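Local coordinates for protein alternansucrase (PDB 6HVG) that is a large multidomain protein of glycoside hydrolase family 70, combining a parallel-stranded barrel, a calcium site and repeats of the choline-binding type, at residues E404-G408 against Y409-D413; D435-P438 against L439-W443; A470-S473 against Q474-N478; T486-E489 against Q490-L494; V1279-L1283 against Q1284-K1288. One frame throughout, in Å; residues are numbered along the deposited sequence.

Interaction 1 (E404-G408 against Y409-D413)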
loop_
_atom_site.group_PDB
_atom_site.type_symbol
_atom_site.label_atom_id
_atom_site.label_comp_id
_atom_site.label_asym_id
_atom_site.label_seq_id
_atom_site.Cartn_x
_atom_site.Cartn_y
_atom_site.Cartn_z
ATOM N N GLU A 404 19.542 32.049 -0.769
ATOM C CA GLU A 404 19.464 30.644 -0.367
ATOM C C GLU A 404 18.857 29.876 -1.523
ATOM O O GLU A 404 17.863 30.313 -2.102
ATOM C CB GLU A 404 18.618 30.466 0.905
ATOM C CG GLU A 404 19.297 30.973 2.184
ATOM C CD GLU A 404 18.401 30.914 3.414
ATOM O OE1 GLU A 404 17.219 30.516 3.314
ATOM O OE2 GLU A 404 18.892 31.241 4.513
ATOM N N ASN A 405 19.426 28.725 -1.851
ATOM C CA ASN A 405 19.052 28.027 -3.076
ATOM C C ASN A 405 19.386 26.542 -3.081
ATOM O O ASN A 405 20.073 26.041 -2.211
ATOM C CB ASN A 405 19.762 28.686 -4.251
ATOM C CG ASN A 405 21.253 28.412 -4.260
ATOM O OD1 ASN A 405 21.775 27.716 -5.140
ATOM N ND2 ASN A 405 21.948 28.968 -3.299
ATOM N N VAL A 406 18.886 25.858 -4.099
ATOM C CA VAL A 406 19.245 24.478 -4.406
ATOM C C VAL A 406 19.626 24.456 -5.881
ATOM O O VAL A 406 18.827 24.831 -6.743
ATOM C CB VAL A 406 18.059 23.535 -4.161
ATOM C CG1 VAL A 406 18.478 22.071 -4.314
ATOM C CG2 VAL A 406 17.450 23.789 -2.782
ATOM N N ASP A 407 20.849 24.029 -6.164
ATOM C CA ASP A 407 21.408 23.980 -7.541
ATOM C C ASP A 407 21.138 25.224 -8.359
ATOM O O ASP A 407 20.929 25.146 -9.573
ATOM C CB ASP A 407 20.935 22.721 -8.303
ATOM C CG ASP A 407 21.541 21.442 -7.753
ATOM O OD1 ASP A 407 22.487 21.530 -6.938
ATOM O OD2 ASP A 407 21.074 20.349 -8.141
ATOM N N GLY A 408 21.161 26.368 -7.683
ATOM C CA GLY A 408 20.916 27.650 -8.334
ATOM C C GLY A 408 19.479 28.130 -8.321
ATOM O O GLY A 408 19.220 29.325 -8.412
ATOM N N TYR A 409 18.538 27.203 -8.229
ATOM C CA TYR A 409 17.134 27.553 -8.261
ATOM C C TYR A 409 16.679 28.083 -6.910
ATOM O O TYR A 409 17.361 27.860 -5.906
ATOM C CB TYR A 409 16.320 26.339 -8.631
ATOM C CG TYR A 409 16.566 25.888 -10.028
ATOM C CD1 TYR A 409 15.850 26.417 -11.084
ATOM C CD2 TYR A 409 17.533 24.954 -10.304
ATOM C CE1 TYR A 409 16.083 26.015 -12.378
ATOM C CE2 TYR A 409 17.769 24.535 -11.602
ATOM C CZ TYR A 409 17.038 25.071 -12.631
ATOM O OH TYR A 409 17.256 24.656 -13.921
ATOM N N LEU A 410 15.548 28.793 -6.906
ATOM C CA LEU A 410 14.994 29.357 -5.692
ATOM C C LEU A 410 13.777 28.572 -5.254
ATOM O O LEU A 410 13.146 27.932 -6.063
ATOM C CB LEU A 410 14.576 30.810 -5.913
ATOM C CG LEU A 410 15.573 31.763 -6.561
ATOM C CD1 LEU A 410 14.971 33.145 -6.603
ATOM C CD2 LEU A 410 16.896 31.789 -5.823
ATOM N N THR A 411 13.444 28.652 -3.972
ATOM C CA THR A 411 12.303 27.949 -3.420
ATOM C C THR A 411 11.378 28.919 -2.691
ATOM O O THR A 411 11.762 30.016 -2.388
ATOM C CB THR A 411 12.755 26.781 -2.463
ATOM O OG1 THR A 411 13.501 27.278 -1.346
ATOM C CG2 THR A 411 13.635 25.779 -3.197
ATOM N N ALA A 412 10.165 28.486 -2.392
ATOM C CA ALA A 412 9.191 29.335 -1.703
ATOM C C ALA A 412 9.715 29.884 -0.353
ATOM O O ALA A 412 9.426 31.024 0.025
ATOM C CB ALA A 412 7.888 28.568 -1.488
ATOM N N ASP A 413 10.489 29.067 0.357
ATOM C CA ASP A 413 11.013 29.422 1.681
ATOM C C ASP A 413 12.436 29.972 1.616
ATOM O O ASP A 413 13.135 30.073 2.629
ATOM C CB ASP A 413 10.959 28.200 2.606
ATOM C CG ASP A 413 11.739 27.008 2.052
ATOM O OD1 ASP A 413 12.303 27.101 0.948
ATOM O OD2 ASP A 413 11.788 25.982 2.725
#
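A type I' beta turn from Val406 to Tyr409 doubles the chain back on itself, with Asp407 and Gly408 at its corner. Its two ends form an antiparallel hydrogen-bonded pair: Val406 N donates to Tyr409 O at 3.1 Å, and Tyr409 N donates to Val406 O at 2.8 Å. The second bond is the more bent of the two, its donor standing above the plane of the Val406 carbonyl. Positive phi values at both corner residues, 45° for Asp407 and 92° for Gly408, mark this class of turn. Asn405 braces it with its side chain. With CG lying between the backbone N and the carbonyl carbon (chi1 71°), OD1 swings over the corner and accepts from Gly408 N at 2.9 Å, in the plane of the amide and on a lone pair; ND2 turns back to Phe403 O. The Tyr409 ring receives Val406 O at its edge, in plane, while its CD2 comes within 3.5 Å of Asp407 O; its hydroxyl bonds Arg543 O. Beyond the turn the two arms meet through methyls, Val406 CG2 and Thr411 CG2 being 4.3 Å apart. Thr411 OG1 donates to Asp413 OD1 at 2.6 Å, which helps fix the rotation of that carboxylate, whose OD2 pairs with Tyr1260 OH. Glu404 OE2 forms a salt bridge with Arg502. The two backbone bonds and the type I' turn make a tight two-residue beta hairpin loop, braced in addition by the Asn405 Asx motif and laid against strands 1166-1175 and 1190-1197.

Interaction 2 (D435-P438 against L439-W443)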
loop_
_atom_site.group_PDB
_atom_site.type_symbol
_atom_site.label_atom_id
_atom_site.label_comp_id
_atom_site.label_asym_id
_atom_site.label_seq_id
_atom_site.Cartn_x
_atom_site.Cartn_y
_atom_site.Cartn_z
ATOM N N ASP A 435 22.417 39.354 7.455
ATOM C CA ASP A 435 21.058 39.934 7.400
ATOM C C ASP A 435 20.269 39.384 6.222
ATOM O O ASP A 435 20.141 40.016 5.175
ATOM C CB ASP A 435 21.114 41.471 7.309
ATOM C CG ASP A 435 21.513 42.122 8.606
ATOM O OD1 ASP A 435 21.192 41.565 9.673
ATOM O OD2 ASP A 435 22.173 43.185 8.557
ATOM N N MET A 436 19.738 38.191 6.408
ATOM C CA MET A 436 18.993 37.502 5.367
ATOM C C MET A 436 17.524 37.744 5.644
ATOM O O MET A 436 17.111 37.816 6.798
ATOM C CB MET A 436 19.327 36.009 5.380
ATOM C CG MET A 436 20.738 35.728 4.905
ATOM S SD MET A 436 20.801 35.773 3.096
ATOM C CE MET A 436 22.374 34.986 2.774
ATOM N N ARG A 437 16.729 37.906 4.597
ATOM C CA ARG A 437 15.301 38.122 4.761
ATOM C C ARG A 437 14.528 37.216 3.801
ATOM O O ARG A 437 15.048 36.824 2.771
ATOM C CB ARG A 437 14.946 39.595 4.506
ATOM C CG ARG A 437 15.341 40.561 5.620
ATOM C CD ARG A 437 14.506 40.330 6.880
ATOM N NE ARG A 437 14.793 41.249 7.991
ATOM C CZ ARG A 437 15.862 41.179 8.781
ATOM N NH1 ARG A 437 16.802 40.253 8.573
ATOM N NH2 ARG A 437 16.033 42.066 9.752
ATOM N N PRO A 438 13.278 36.866 4.141
ATOM C CA PRO A 438 12.501 35.982 3.287
ATOM C C PRO A 438 12.117 36.654 1.992
ATOM O O PRO A 438 11.655 37.792 1.992
ATOM C CB PRO A 438 11.232 35.669 4.113
ATOM C CG PRO A 438 11.186 36.685 5.160
ATOM C CD PRO A 438 12.568 37.209 5.378
ATOM N N LEU A 439 12.259 35.920 0.899
ATOM C CA LEU A 439 11.865 36.386 -0.405
ATOM C C LEU A 439 10.413 36.851 -0.418
ATOM O O LEU A 439 10.068 37.836 -1.073
ATOM C CB LEU A 439 12.062 35.264 -1.431
ATOM C CG LEU A 439 11.951 35.642 -2.908
ATOM C CD1 LEU A 439 12.972 36.686 -3.335
ATOM C CD2 LEU A 439 12.112 34.396 -3.742
ATOM N N LEU A 440 9.554 36.139 0.295
ATOM C CA LEU A 440 8.128 36.460 0.336
ATOM C C LEU A 440 7.758 37.748 1.096
ATOM O O LEU A 440 6.583 38.142 1.116
ATOM C CB LEU A 440 7.333 35.274 0.903
ATOM C CG LEU A 440 7.332 33.959 0.100
ATOM C CD1 LEU A 440 6.624 32.856 0.868
ATOM C CD2 LEU A 440 6.663 34.145 -1.254
ATOM N N MET A 441 8.747 38.407 1.692
ATOM C CA MET A 441 8.564 39.749 2.263
ATOM C C MET A 441 8.470 40.815 1.171
ATOM O O MET A 441 7.884 41.875 1.393
ATOM C CB MET A 441 9.720 40.071 3.233
ATOM C CG MET A 441 9.556 41.341 4.074
ATOM S SD MET A 441 10.941 41.659 5.210
ATOM C CE MET A 441 12.228 42.163 4.069
ATOM N N THR A 442 9.043 40.512 0.001
ATOM C CA THR A 442 9.253 41.450 -1.095
ATOM C C THR A 442 8.710 40.992 -2.450
ATOM O O THR A 442 8.399 41.820 -3.298
ATOM C CB THR A 442 10.761 41.709 -1.230
ATOM O OG1 THR A 442 11.214 42.384 -0.042
ATOM C CG2 THR A 442 11.087 42.565 -2.468
ATOM N N TRP A 443 8.600 39.690 -2.680
ATOM C CA TRP A 443 8.160 39.178 -3.984
ATOM C C TRP A 443 7.166 38.036 -3.817
ATOM O O TRP A 443 7.170 37.358 -2.809
ATOM C CB TRP A 443 9.371 38.713 -4.796
ATOM C CG TRP A 443 9.033 38.020 -6.061
ATOM C CD1 TRP A 443 8.958 38.565 -7.310
ATOM C CD2 TRP A 443 8.710 36.637 -6.207
ATOM N NE1 TRP A 443 8.600 37.608 -8.227
ATOM C CE2 TRP A 443 8.437 36.413 -7.574
ATOM C CE3 TRP A 443 8.599 35.570 -5.312
ATOM C CZ2 TRP A 443 8.070 35.158 -8.069
ATOM C CZ3 TRP A 443 8.230 34.322 -5.804
ATOM C CH2 TRP A 443 7.973 34.126 -7.167
#
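Arg437 meets Met441 through its aliphatic part: the methyl CE of Met441 rests 3.8 Å from Arg437 CB and equally close to CG, the two chains crossing obliquely. Met441 gets there by running CG anti to its own backbone N (chi1 -171°) and staying extended until a bend at the last torsion turns CE onto the arginine. The guanidinium end folds back along its own chain, where NH1 donates to Met436 O at 3.0 Å; the oxygen lies in the guanidinium plane, yet the donor stands above the plane of the carbonyl. NH2 enters a salt bridge with Glu489, so the buried charge has a partner of opposite sign. All three guanidinium nitrogens, NE included, are hydrogen-bonded, and the flat group is thus held on more than one side. Pro438 comes next. Its ring carbon CG packs 4.2 Å from Met441 CB, and its carbonyl O accepts from Met441 N at 3.0 Å in a fairly straight bond, the donor again above the carbonyl plane. Leu439 and Leu440, between them, have the backbone angles of a type I turn. Leu439 O then takes two donors, Thr442 N at 3.1 Å and Trp443 N at 2.9 Å. Leucine and proline side chains from here press on helix 499-511, through Leu440 on Phe508 and Pro438 on Ile505. The whole is strand 437-438 of a two-stranded antiparallel sheet with 415-416, followed by a type I beta turn.

Interaction 3 (A470-S473 against Q474-N478); sequences AATS and QKTLN
Ser473 OG and Thr476 OG1 share a hydrogen bond of 3.0 Å in which either hydroxyl could be the donor. On the serine, OG stands between the backbone N and the carbonyl carbon (chi1 86°), which throws it forward over the first turn of the helix, and it also lies 3.1 Å from Thr476 N. The serine carbonyl joins in: Leu477 N donates to Ser473 O at 3.1 Å in a fairly straight bond. Ser473 thus sits at the N-cap of helix 474-495, and the residue before it meets Leu477 as in a hydrophobic staple, here with a threonine methyl at N'. That methyl, Thr472 CG2, lies 3.8 Å from Leu477 CD2. The Thr472 and Thr476 side chains cross at about a right angle, CG2 to CG2 3.8 Å, and the Thr472 hydroxyl bonds Thr469 O. Leu477 then continues onto helix 447-462, touching Leu454. Further round the helix, Gln474 NE2 makes a weak bond of 3.4 Å to Asn478 OD1, one turn on, and both of these amides also bond Gln450 of helix 447-462. Lys475 instead runs along its own helix to a salt bridge with Asp479.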
loop_
_atom_site.group_PDB
_atom_site.type_symbol
_atom_site.label_atom_id
_atom_site.label_comp_id
_atom_site.label_asym_id
_atom_site.label_seq_id
_atom_site.Cartn_x
_atom_site.Cartn_y
_atom_site.Cartn_z
ATOM N N ALA A 470 -7.241 37.957 -4.591
ATOM C CA ALA A 470 -6.495 38.169 -5.813
ATOM C C ALA A 470 -7.054 39.364 -6.592
ATOM O O ALA A 470 -6.343 39.997 -7.341
ATOM C CB ALA A 470 -6.529 36.894 -6.643
ATOM N N ALA A 471 -8.328 39.672 -6.396
ATOM C CA ALA A 471 -8.964 40.810 -7.068
ATOM C C ALA A 471 -8.520 42.186 -6.571
ATOM O O ALA A 471 -8.719 43.187 -7.259
ATOM C CB ALA A 471 -10.483 40.693 -6.972
ATOM N N THR A 472 -7.970 42.237 -5.360
ATOM C CA THR A 472 -7.462 43.466 -4.778
ATOM C C THR A 472 -6.390 44.015 -5.702
ATOM O O THR A 472 -5.658 43.237 -6.332
ATOM C CB THR A 472 -6.846 43.203 -3.395
ATOM O OG1 THR A 472 -7.820 42.603 -2.546
ATOM C CG2 THR A 472 -6.322 44.491 -2.750
ATOM N N SER A 473 -6.306 45.345 -5.793
ATOM C CA SER A 473 -5.416 45.972 -6.755
ATOM C C SER A 473 -3.990 45.694 -6.358
ATOM O O SER A 473 -3.687 45.506 -5.190
ATOM C CB SER A 473 -5.650 47.486 -6.840
ATOM O OG SER A 473 -4.911 48.203 -5.865
ATOM N N GLN A 474 -3.111 45.685 -7.344
ATOM C CA GLN A 474 -1.726 45.395 -7.101
ATOM C C GLN A 474 -1.103 46.467 -6.211
ATOM O O GLN A 474 -0.270 46.155 -5.358
ATOM C CB GLN A 474 -0.981 45.297 -8.430
ATOM C CG GLN A 474 0.422 44.753 -8.310
ATOM C CD GLN A 474 0.438 43.322 -7.851
ATOM O OE1 GLN A 474 -0.048 42.453 -8.550
ATOM N NE2 GLN A 474 0.989 43.068 -6.653
ATOM N N LYS A 475 -1.464 47.727 -6.439
ATOM C CA LYS A 475 -0.922 48.837 -5.655
ATOM C C LYS A 475 -1.253 48.649 -4.176
ATOM O O LYS A 475 -0.383 48.767 -3.329
ATOM C CB LYS A 475 -1.513 50.140 -6.170
ATOM C CG LYS A 475 -1.184 51.397 -5.359
ATOM C CD LYS A 475 0.066 52.099 -5.859
ATOM C CE LYS A 475 0.287 53.428 -5.153
ATOM N NZ LYS A 475 0.635 53.210 -3.721
ATOM N N THR A 476 -2.515 48.333 -3.876
ATOM C CA THR A 476 -2.966 48.108 -2.516
ATOM C C THR A 476 -2.207 46.959 -1.859
ATOM O O THR A 476 -1.814 47.075 -0.705
ATOM C CB THR A 476 -4.472 47.801 -2.462
ATOM O OG1 THR A 476 -5.207 48.906 -3.012
ATOM C CG2 THR A 476 -4.931 47.548 -1.016
ATOM N N LEU A 477 -1.988 45.865 -2.589
ATOM C CA LEU A 477 -1.303 44.704 -2.031
ATOM C C LEU A 477 0.147 45.021 -1.704
ATOM O O LEU A 477 0.640 44.644 -0.641
ATOM C CB LEU A 477 -1.365 43.524 -2.994
ATOM C CG LEU A 477 -2.753 42.940 -3.295
ATOM C CD1 LEU A 477 -2.639 42.014 -4.486
ATOM C CD2 LEU A 477 -3.318 42.191 -2.110
ATOM N N ASN A 478 0.816 45.730 -2.599
ATOM C CA ASN A 478 2.206 46.137 -2.374
ATOM C C ASN A 478 2.353 47.117 -1.205
ATOM O O ASN A 478 3.303 47.021 -0.437
ATOM C CB ASN A 478 2.800 46.728 -3.659
ATOM C CG ASN A 478 3.032 45.679 -4.739
ATOM O OD1 ASN A 478 3.184 44.515 -4.433
ATOM N ND2 ASN A 478 3.059 46.091 -5.987
#

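Interaction 4 (T486-E489 against Q490-L494)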
loop_
_atom_site.group_PDB
_atom_site.type_symbol
_atom_site.label_atom_id
_atom_site.label_comp_id
_atom_site.label_asym_id
_atom_site.label_seq_id
_atom_site.Cartn_x
_atom_site.Cartn_y
_atom_site.Cartn_z
ATOM N N THR A 486 7.516 46.555 7.675
ATOM C CA THR A 486 7.833 47.417 8.796
ATOM C C THR A 486 7.581 46.625 10.101
ATOM O O THR A 486 8.471 46.460 10.933
ATOM C CB THR A 486 7.021 48.739 8.713
ATOM O OG1 THR A 486 7.532 49.535 7.636
ATOM C CG2 THR A 486 7.096 49.539 10.023
ATOM N N ALA A 487 6.382 46.083 10.242
ATOM C CA ALA A 487 6.027 45.314 11.433
ATOM C C ALA A 487 6.983 44.169 11.678
ATOM O O ALA A 487 7.275 43.850 12.824
ATOM C CB ALA A 487 4.602 44.796 11.320
ATOM N N ILE A 488 7.449 43.535 10.608
ATOM C CA ILE A 488 8.406 42.461 10.734
ATOM C C ILE A 488 9.703 42.965 11.360
ATOM O O ILE A 488 10.250 42.330 12.265
ATOM C CB ILE A 488 8.689 41.774 9.377
ATOM C CG1 ILE A 488 7.514 40.864 9.006
ATOM C CG2 ILE A 488 9.968 40.917 9.431
ATOM C CD1 ILE A 488 7.509 40.415 7.561
ATOM N N GLU A 489 10.198 44.100 10.899
ATOM C CA GLU A 489 11.472 44.605 11.397
ATOM C C GLU A 489 11.389 45.017 12.862
ATOM O O GLU A 489 12.400 44.983 13.584
ATOM C CB GLU A 489 11.967 45.753 10.536
ATOM C CG GLU A 489 12.206 45.394 9.074
ATOM C CD GLU A 489 13.443 44.528 8.829
ATOM O OE1 GLU A 489 13.991 43.945 9.780
ATOM O OE2 GLU A 489 13.841 44.425 7.653
ATOM N N GLN A 490 10.183 45.388 13.294
ATOM C CA GLN A 490 9.923 45.729 14.697
ATOM C C GLN A 490 9.957 44.525 15.645
ATOM O O GLN A 490 10.512 44.616 16.745
ATOM C CB GLN A 490 8.579 46.455 14.823
ATOM C CG GLN A 490 8.585 47.872 14.251
ATOM C CD GLN A 490 7.194 48.464 14.131
ATOM O OE1 GLN A 490 6.195 47.779 14.355
ATOM N NE2 GLN A 490 7.122 49.735 13.746
ATOM N N GLN A 491 9.356 43.411 15.224
ATOM C CA GLN A 491 9.388 42.194 16.024
ATOM C C GLN A 491 10.767 41.530 15.973
ATOM O O GLN A 491 11.079 40.742 16.864
ATOM C CB GLN A 491 8.298 41.207 15.613
ATOM C CG GLN A 491 6.865 41.674 15.812
ATOM C CD GLN A 491 6.339 41.556 17.234
ATOM O OE1 GLN A 491 5.771 42.507 17.783
ATOM N NE2 GLN A 491 6.476 40.358 17.820
ATOM N N ILE A 492 11.572 41.830 14.944
ATOM C CA ILE A 492 12.975 41.382 14.905
ATOM C C ILE A 492 13.828 42.116 15.949
ATOM O O ILE A 492 14.668 41.509 16.627
ATOM C CB ILE A 492 13.596 41.524 13.483
ATOM C CG1 ILE A 492 13.029 40.448 12.557
ATOM C CG2 ILE A 492 15.121 41.400 13.505
ATOM C CD1 ILE A 492 13.231 40.704 11.079
ATOM N N SER A 493 13.615 43.420 16.065
ATOM C CA SER A 493 14.284 44.220 17.094
ATOM C C SER A 493 13.827 43.839 18.502
ATOM O O SER A 493 14.646 43.686 19.402
ATOM C CB SER A 493 14.036 45.700 16.832
ATOM O OG SER A 493 14.629 46.068 15.605
ATOM N N LEU A 494 12.524 43.646 18.669
ATOM C CA LEU A 494 11.943 43.314 19.964
ATOM C C LEU A 494 12.435 41.944 20.467
ATOM O O LEU A 494 12.841 41.825 21.618
ATOM C CB LEU A 494 10.407 43.351 19.885
ATOM C CG LEU A 494 9.547 43.364 21.163
ATOM C CD1 LEU A 494 10.017 44.390 22.204
ATOM C CD2 LEU A 494 8.083 43.602 20.798
#
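Ile488 and Ile492 stand one turn apart on the alpha helix 474-495, on the side that faces helices 447-462 and 499-511. Their methyls, Ile488 CG2 and Ile492 CD1, touch at 3.7 Å, and the same CD1 lies 3.6 Å from Glu489 OE1, the glutamate and isoleucine chains running side by side in the same direction. Glu489 is bent at chi2 (-73°), carrying its carboxylate round to a salt bridge with Arg437, while the buried Ile488 reaches Tyr453 of helix 447-462 and Leu501 of helix 499-511. This is the better-packed face. On the solvent side Gln490, extended beyond CG, lays its aliphatic part along the preceding turn, with CB 3.5 Å from Ala487 O; its amide is at the exposed side, NE2 coming within 3.7 Å of Thr486 CG2. Backbone bonds run along both faces. Gln490 N meets Thr486 O nearly end-on to the carbonyl at 3.1 Å, and Ile492 N binds Ile488 O at 3.0 Å. Toward the later end of the segment a side chain adds a second bond to one acceptor: Glu489 O takes Ser493 N from above its plane and, at 3.2 Å, Ser493 OG from a smaller tilt.

Interaction 5 (V1279-L1283 against Q1284-K1288)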
loop_
_atom_site.group_PDB
_atom_site.type_symbol
_atom_site.label_atom_id
_atom_site.label_comp_id
_atom_site.label_asym_id
_atom_site.label_seq_id
_atom_site.Cartn_x
_atom_site.Cartn_y
_atom_site.Cartn_z
ATOM N N VAL A 1279 21.637 34.525 -15.444
ATOM C CA VAL A 1279 20.790 34.869 -14.315
ATOM C C VAL A 1279 19.377 35.144 -14.801
ATOM O O VAL A 1279 19.186 35.765 -15.829
ATOM C CB VAL A 1279 21.354 36.088 -13.541
ATOM C CG1 VAL A 1279 20.309 36.752 -12.646
ATOM C CG2 VAL A 1279 22.524 35.637 -12.688
ATOM N N PHE A 1280 18.392 34.667 -14.058
ATOM C CA PHE A 1280 17.006 35.041 -14.287
ATOM C C PHE A 1280 16.378 35.295 -12.929
ATOM O O PHE A 1280 16.281 34.374 -12.114
ATOM C CB PHE A 1280 16.258 33.948 -15.037
ATOM C CG PHE A 1280 14.854 34.317 -15.417
ATOM C CD1 PHE A 1280 14.613 35.274 -16.393
ATOM C CD2 PHE A 1280 13.763 33.706 -14.817
ATOM C CE1 PHE A 1280 13.317 35.631 -16.749
ATOM C CE2 PHE A 1280 12.460 34.049 -15.174
ATOM C CZ PHE A 1280 12.239 35.009 -16.150
ATOM N N LEU A 1281 15.990 36.543 -12.677
ATOM C CA LEU A 1281 15.314 36.915 -11.438
ATOM C C LEU A 1281 14.127 37.807 -11.742
ATOM O O LEU A 1281 14.030 38.348 -12.839
ATOM C CB LEU A 1281 16.260 37.662 -10.523
ATOM C CG LEU A 1281 17.313 36.831 -9.825
ATOM C CD1 LEU A 1281 18.465 37.742 -9.395
ATOM C CD2 LEU A 1281 16.725 36.074 -8.646
ATOM N N PRO A 1282 13.211 37.968 -10.773
ATOM C CA PRO A 1282 12.190 38.974 -10.940
ATOM C C PRO A 1282 12.856 40.328 -11.034
ATOM O O PRO A 1282 13.881 40.527 -10.405
ATOM C CB PRO A 1282 11.370 38.872 -9.651
ATOM C CG PRO A 1282 11.669 37.539 -9.083
ATOM C CD PRO A 1282 13.079 37.256 -9.492
ATOM N N LEU A 1283 12.294 41.244 -11.812
ATOM C CA LEU A 1283 12.950 42.533 -12.042
ATOM C C LEU A 1283 13.021 43.402 -10.786
ATOM O O LEU A 1283 13.926 44.204 -10.676
ATOM C CB LEU A 1283 12.272 43.282 -13.194
ATOM C CG LEU A 1283 12.368 42.649 -14.600
ATOM C CD1 LEU A 1283 11.420 43.359 -15.541
ATOM C CD2 LEU A 1283 13.756 42.684 -15.159
ATOM N N GLN A 1284 12.089 43.246 -9.841
ATOM C CA GLN A 1284 12.110 44.020 -8.586
ATOM C C GLN A 1284 13.428 43.789 -7.865
ATOM O O GLN A 1284 13.975 44.710 -7.226
ATOM C CB GLN A 1284 11.024 43.565 -7.588
ATOM C CG GLN A 1284 9.599 43.576 -8.064
ATOM C CD GLN A 1284 9.261 42.394 -8.912
ATOM O OE1 GLN A 1284 10.085 41.919 -9.710
ATOM N NE2 GLN A 1284 8.025 41.921 -8.772
ATOM N N LEU A 1285 13.895 42.543 -7.905
ATOM C CA LEU A 1285 15.056 42.141 -7.152
ATOM C C LEU A 1285 16.342 42.677 -7.739
ATOM O O LEU A 1285 17.320 42.780 -7.002
ATOM C CB LEU A 1285 15.130 40.623 -7.020
ATOM C CG LEU A 1285 14.198 39.975 -5.982
ATOM C CD1 LEU A 1285 14.303 40.618 -4.613
ATOM C CD2 LEU A 1285 12.783 40.072 -6.436
ATOM N N GLN A 1286 16.336 43.063 -9.015
ATOM C CA GLN A 1286 17.509 43.677 -9.653
ATOM C C GLN A 1286 17.426 45.192 -9.770
ATOM O O GLN A 1286 18.192 45.809 -10.511
ATOM C CB GLN A 1286 17.693 43.112 -11.041
ATOM C CG GLN A 1286 17.863 41.614 -11.099
ATOM C CD GLN A 1286 18.037 41.154 -12.526
ATOM O OE1 GLN A 1286 17.252 41.512 -13.406
ATOM N NE2 GLN A 1286 19.092 40.392 -12.774
ATOM N N ASN A 1287 16.513 45.782 -9.008
ATOM C CA ASN A 1287 16.234 47.226 -9.045
ATOM C C ASN A 1287 15.895 47.689 -10.434
ATOM O O ASN A 1287 16.456 48.672 -10.901
ATOM C CB ASN A 1287 17.402 48.048 -8.472
ATOM C CG ASN A 1287 17.005 49.491 -8.146
ATOM O OD1 ASN A 1287 15.852 49.805 -7.908
ATOM N ND2 ASN A 1287 17.965 50.379 -8.197
ATOM N N LYS A 1288 15.017 46.963 -11.111
ATOM C CA LYS A 1288 14.524 47.384 -12.387
ATOM C C LYS A 1288 13.058 47.485 -12.192
ATOM O O LYS A 1288 12.541 47.007 -11.197
ATOM C CB LYS A 1288 14.874 46.374 -13.476
ATOM C CG LYS A 1288 16.360 46.309 -13.754
ATOM C CD LYS A 1288 16.602 45.510 -15.031
ATOM C CE LYS A 1288 18.089 45.228 -15.275
ATOM N NZ LYS A 1288 18.873 46.498 -15.382
HETATM O O HOH W 1 16.600 38.786 -15.156
#
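Gln1286 reaches back over the preceding loop toward Val1279. Its CB lies 3.9 Å from Leu1283 O; CG then passes Leu1281 CD1 at 4.3 Å. CG is anti to the carbonyl carbon (chi1 -58°), and the extended chain beyond it carries NE2 back to Val1279 CG1, 3.8 Å away, the two side chains sliding past each other in opposite directions. OE1 comes near Leu1283 CD2 and accepts a weak bond from a water, which in turn weakly accepts from Leu1281 N. Leu1283 O, near Gln1286 CB, is held from opposite faces of its plane, by Lys1288 N at 3.0 Å and by Gln1286 N, an additional donor, at 3.1 Å. The Lys1288 bond, that of Asn1287 N to Gln1284 O at 3.3 Å and the positive phi of Asn1287 make a Schellman motif. On the buried side Pro1282 CB packs against Leu1285 CD2 at 3.7 Å, and Leu1285 N donates to Pro1282 O at 3.2 Å. The chemistry is thus divided: the turn itself is set by the backbone bonds to Leu1283 O and Pro1282 O, apolar carbons fill its inner side, and the Gln1286 amide meets Val1279 and a weakly bonded water.

In the fold
Along the chain the five contacts come in order, interaction 5 following far later in sequence, yet all lie on the same side of the chain's centre. Interaction 2 is the hub: its centre is about 13 Å from those of interactions 1 and 4 and about 14 Å from that of interaction 5, and it touches all three, through Leu439 on Leu410, the salt bridge of Arg437 with Glu489, and Trp443 on Pro1282. Interactions 1 and 5 also meet, Leu410 on Leu1281. Interactions 3 and 4 share helix 474-495, their centres about 23 Å apart. Residues 404-494 and 1279-1288, far apart in sequence, thereby meet in one part of the fold.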